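Local coordinates for cellulosomal scaffoldin anchoring protein C (Acetivibrio cellulolyticus, PDB 4UYP) that takes part in cellulosome assembly through its third cohesin domain, which binds the dockerin of the adaptor scaffoldin ScaB and so helps attach the multienzyme complex to the cell surface, at residues 28-40 with 86-98. Sequence-based numbering, arbitrary orientation. Where two conformers were deposited one is given.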
# COMPACT_ATOMS: atom_id res chain seq x y z
N LYS C 28 -14.42 -7.32 23.20
CA LYS C 28 -15.60 -8.15 23.40
C LYS C 28 -16.93 -7.52 22.98
O LYS C 28 -17.91 -8.25 22.72
CB LYS C 28 -15.66 -8.60 24.91
CG LYS C 28 -14.33 -9.29 25.31
CD LYS C 28 -14.14 -10.54 24.50
CE LYS C 28 -13.07 -11.38 25.26
NZ LYS C 28 -12.58 -12.52 24.44
N SER C 29 -16.91 -6.19 22.86
CA SER C 29 -18.11 -5.54 22.35
C SER C 29 -18.31 -5.73 20.87
O SER C 29 -19.39 -5.43 20.34
CB SER C 29 -18.05 -4.03 22.70
OG SER C 29 -16.98 -3.33 22.15
N GLY C 30 -17.23 -6.12 20.19
CA GLY C 30 -17.41 -6.55 18.79
C GLY C 30 -16.88 -5.57 17.75
O GLY C 30 -17.02 -4.34 17.89
N ILE C 31 -16.30 -6.16 16.68
CA ILE C 31 -15.94 -5.40 15.49
C ILE C 31 -17.11 -5.53 14.52
O ILE C 31 -17.49 -6.68 14.14
CB ILE C 31 -14.66 -5.99 14.83
CG1 ILE C 31 -13.46 -5.98 15.82
CG2 ILE C 31 -14.38 -5.17 13.57
CD1 ILE C 31 -12.22 -6.80 15.26
N TYR C 32 -17.73 -4.39 14.20
CA TYR C 32 -18.87 -4.39 13.29
C TYR C 32 -18.46 -4.36 11.81
O TYR C 32 -19.21 -4.83 10.95
CB TYR C 32 -19.67 -3.10 13.68
CG TYR C 32 -20.97 -2.89 12.96
CD1 TYR C 32 -22.02 -3.84 13.13
CD2 TYR C 32 -21.20 -1.83 12.12
CE1 TYR C 32 -23.26 -3.62 12.52
CE2 TYR C 32 -22.46 -1.58 11.51
CZ TYR C 32 -23.46 -2.50 11.71
OH TYR C 32 -24.69 -2.31 11.14
N ALA C 33 -17.34 -3.65 11.51
CA ALA C 33 -16.96 -3.53 10.07
C ALA C 33 -15.46 -3.32 10.07
O ALA C 33 -14.89 -2.70 10.93
CB ALA C 33 -17.66 -2.35 9.39
N LEU C 34 -14.80 -3.83 9.03
CA LEU C 34 -13.34 -3.63 8.88
C LEU C 34 -13.01 -3.84 7.43
O LEU C 34 -13.67 -4.56 6.66
CB LEU C 34 -12.54 -4.60 9.78
CG LEU C 34 -12.51 -6.07 9.30
CD1 LEU C 34 -11.18 -6.30 8.53
CD2 LEU C 34 -12.58 -6.98 10.56
N SER C 35 -11.93 -3.17 7.03
CA SER C 35 -11.22 -3.57 5.77
C SER C 35 -9.75 -3.83 6.14
O SER C 35 -9.22 -3.25 7.06
CB SER C 35 -11.32 -2.48 4.70
OG SER C 35 -10.65 -1.31 5.12
N PHE C 36 -9.20 -4.77 5.39
CA PHE C 36 -7.82 -5.14 5.66
C PHE C 36 -7.15 -5.34 4.33
O PHE C 36 -7.65 -6.12 3.50
CB PHE C 36 -7.73 -6.45 6.49
CG PHE C 36 -6.32 -6.87 6.81
CD1 PHE C 36 -5.68 -6.19 7.78
CD2 PHE C 36 -5.64 -7.84 6.03
CE1 PHE C 36 -4.38 -6.40 8.11
CE2 PHE C 36 -4.23 -8.05 6.38
CZ PHE C 36 -3.74 -7.33 7.40
N ARG C 37 -6.07 -4.59 4.00
CA ARG C 37 -5.38 -4.78 2.71
C ARG C 37 -3.94 -5.06 2.94
O ARG C 37 -3.30 -4.43 3.79
CB ARG C 37 -5.51 -3.46 1.95
CG ARG C 37 -4.79 -3.63 0.60
CD ARG C 37 -4.90 -2.43 -0.34
NE ARG C 37 -6.28 -2.21 -0.68
CZ ARG C 37 -6.60 -1.41 -1.66
NH1 ARG C 37 -5.71 -0.74 -2.41
NH2 ARG C 37 -7.88 -1.21 -1.99
N THR C 38 -3.44 -6.06 2.22
CA THR C 38 -1.99 -6.45 2.22
C THR C 38 -1.42 -6.12 0.88
O THR C 38 -2.03 -6.40 -0.17
CB THR C 38 -1.77 -8.00 2.37
OG1 THR C 38 -2.39 -8.70 1.33
CG2 THR C 38 -2.35 -8.47 3.76
N ASN C 39 -0.18 -5.58 0.83
CA ASN C 39 0.57 -5.54 -0.42
C ASN C 39 1.69 -6.59 -0.45
O ASN C 39 2.13 -7.07 0.57
CB ASN C 39 1.21 -4.12 -0.57
CG ASN C 39 0.10 -3.04 -0.82
OD1 ASN C 39 -0.25 -2.32 0.16
ND2 ASN C 39 -0.43 -2.97 -2.00
N PHE C 40 2.07 -6.76 -1.69
CA PHE C 40 3.17 -7.71 -1.99
C PHE C 40 3.73 -7.35 -3.35
O PHE C 40 3.10 -6.69 -4.18
CB PHE C 40 2.64 -9.18 -2.04
CG PHE C 40 1.47 -9.38 -3.01
CD1 PHE C 40 0.10 -9.16 -2.53
CD2 PHE C 40 1.64 -9.78 -4.40
CE1 PHE C 40 -0.98 -9.38 -3.41
CE2 PHE C 40 0.54 -9.98 -5.24
CZ PHE C 40 -0.78 -9.77 -4.74
N ILE C 86 -20.77 -11.25 14.64
CA ILE C 86 -19.93 -10.08 15.02
C ILE C 86 -18.58 -10.71 15.25
O ILE C 86 -18.53 -11.95 15.54
CB ILE C 86 -20.46 -9.38 16.30
CG1 ILE C 86 -19.85 -8.03 16.39
CG2 ILE C 86 -20.28 -10.34 17.47
CD1 ILE C 86 -20.50 -7.04 15.53
N ILE C 87 -17.45 -9.97 15.10
CA ILE C 87 -16.15 -10.56 15.47
C ILE C 87 -15.84 -10.04 16.88
O ILE C 87 -15.63 -8.82 17.04
CB ILE C 87 -15.11 -10.20 14.44
CG1 ILE C 87 -15.37 -10.92 13.11
CG2 ILE C 87 -13.69 -10.64 14.95
CD1 ILE C 87 -14.42 -10.50 12.02
N ASP C 88 -15.93 -10.96 17.86
CA ASP C 88 -15.74 -10.53 19.24
C ASP C 88 -14.89 -11.53 19.99
O ASP C 88 -14.96 -11.61 21.27
CB ASP C 88 -17.09 -10.34 19.95
CG ASP C 88 -17.82 -11.60 20.10
OD1 ASP C 88 -17.50 -12.69 19.58
OD2 ASP C 88 -19.01 -11.50 20.72
N SER C 89 -14.03 -12.30 19.32
CA SER C 89 -13.13 -13.24 19.94
C SER C 89 -11.88 -13.37 19.05
O SER C 89 -11.89 -12.87 17.86
CB SER C 89 -13.77 -14.62 20.04
OG SER C 89 -14.21 -15.19 18.80
N ASP C 90 -10.83 -14.01 19.55
CA ASP C 90 -9.54 -14.01 18.83
C ASP C 90 -9.43 -15.21 17.95
O ASP C 90 -9.97 -16.26 18.20
CB ASP C 90 -8.38 -14.06 19.82
CG ASP C 90 -8.28 -12.85 20.73
OD1 ASP C 90 -9.06 -11.90 20.59
OD2 ASP C 90 -7.26 -12.79 21.49
N GLY C 91 -8.71 -15.01 16.81
CA GLY C 91 -8.51 -16.20 15.95
C GLY C 91 -8.12 -15.76 14.58
O GLY C 91 -7.68 -14.67 14.35
N VAL C 92 -8.23 -16.72 13.66
CA VAL C 92 -7.86 -16.45 12.25
C VAL C 92 -9.02 -15.79 11.51
O VAL C 92 -10.17 -16.36 11.40
CB VAL C 92 -7.50 -17.79 11.58
CG1 VAL C 92 -7.12 -17.54 10.10
CG2 VAL C 92 -6.27 -18.42 12.31
N PHE C 93 -8.73 -14.61 10.96
CA PHE C 93 -9.68 -13.90 10.17
C PHE C 93 -9.70 -14.46 8.75
O PHE C 93 -10.79 -14.63 8.20
CB PHE C 93 -9.25 -12.41 10.15
CG PHE C 93 -10.00 -11.57 9.19
CD1 PHE C 93 -11.40 -11.31 9.44
CD2 PHE C 93 -9.37 -10.95 8.14
CE1 PHE C 93 -12.12 -10.44 8.57
CE2 PHE C 93 -10.11 -10.13 7.27
CZ PHE C 93 -11.45 -9.93 7.49
N ALA C 94 -8.52 -14.67 8.13
CA ALA C 94 -8.45 -15.15 6.74
C ALA C 94 -7.09 -15.66 6.53
O ALA C 94 -6.15 -15.33 7.28
CB ALA C 94 -8.79 -14.01 5.74
N THR C 95 -6.90 -16.46 5.47
CA THR C 95 -5.59 -16.95 5.07
C THR C 95 -5.42 -16.67 3.59
O THR C 95 -6.31 -16.98 2.80
CB THR C 95 -5.47 -18.43 5.34
OG1 THR C 95 -5.68 -18.67 6.75
CG2 THR C 95 -4.06 -18.99 4.98
N ILE C 96 -4.29 -16.11 3.24
CA ILE C 96 -4.01 -15.82 1.81
C ILE C 96 -3.10 -16.94 1.28
O ILE C 96 -2.04 -17.18 1.93
CB ILE C 96 -3.33 -14.49 1.60
CG1 ILE C 96 -4.23 -13.38 2.17
CG2 ILE C 96 -3.10 -14.23 0.10
CD1 ILE C 96 -3.46 -12.08 2.26
N ASN C 97 -3.51 -17.67 0.25
CA ASN C 97 -2.61 -18.65 -0.38
C ASN C 97 -1.88 -18.03 -1.53
O ASN C 97 -2.53 -17.62 -2.49
CB ASN C 97 -3.47 -19.81 -0.81
CG ASN C 97 -4.29 -20.37 0.37
OD1 ASN C 97 -3.71 -20.75 1.38
ND2 ASN C 97 -5.60 -20.44 0.20
N PHE C 98 -0.57 -17.90 -1.36
CA PHE C 98 0.26 -17.20 -2.36
C PHE C 98 1.08 -18.19 -3.21
O PHE C 98 1.67 -19.14 -2.66
CB PHE C 98 1.33 -16.36 -1.67
CG PHE C 98 0.84 -15.03 -1.10
CD1 PHE C 98 0.59 -13.99 -1.97
CD2 PHE C 98 0.61 -14.86 0.23
CE1 PHE C 98 0.21 -12.72 -1.49
CE2 PHE C 98 0.22 -13.55 0.73
CZ PHE C 98 0.04 -12.53 -0.14
O HOH W 1 -11.30 -11.38 22.23
O HOH W 2 -14.95 -13.39 23.29
O HOH W 3 -20.14 -8.67 21.22
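F98 turns its ring edge to the face of F40 in an edge-to-face stack. The planes stand at 75° and the centroids are 5.3 Å apart. F98 CE1 does the touching, lying 3.7 Å from F40 CD1 toward the rim of that ring. I96 CG2 lies over one face of F98, toward its rim. Next along the strands, in the conformer given, T38 and I96 reach toward each other tip to tip. F93 and L34 approach from opposite directions, and L34 CD1 comes to 3.8 Å from F93 CZ. F93 has CG anti to its backbone N (chi1 170°), and its ring extends across the interior to both methyls of L34.

At the other end the backbones join directly. I31 N gives a nearly straight bond of 2.8 Å to I87 O; the return bond from I87 N to I31 O is weak. Beside this single antiparallel bridge, I86 CD1 lies against I31 O and at the edge of the Y32 ring. Near the solvent, one water links K28 NZ to D88 O and another links it to D90 OD1.

The layers of the cohesin beta-sandwich face each other here. The strand axes of 33-39 and 91-98 approach to 10.5 Å, with a crossing angle of -41°. F77 of strand 72-78 and F121 of strand 109-122 also touch L34, and V19 of strand 16-24 packs on F98. The far side of strand 33-39 meets the ScaB chain, where R37 NH2 hydrogen-bonds to V25 O of that chain.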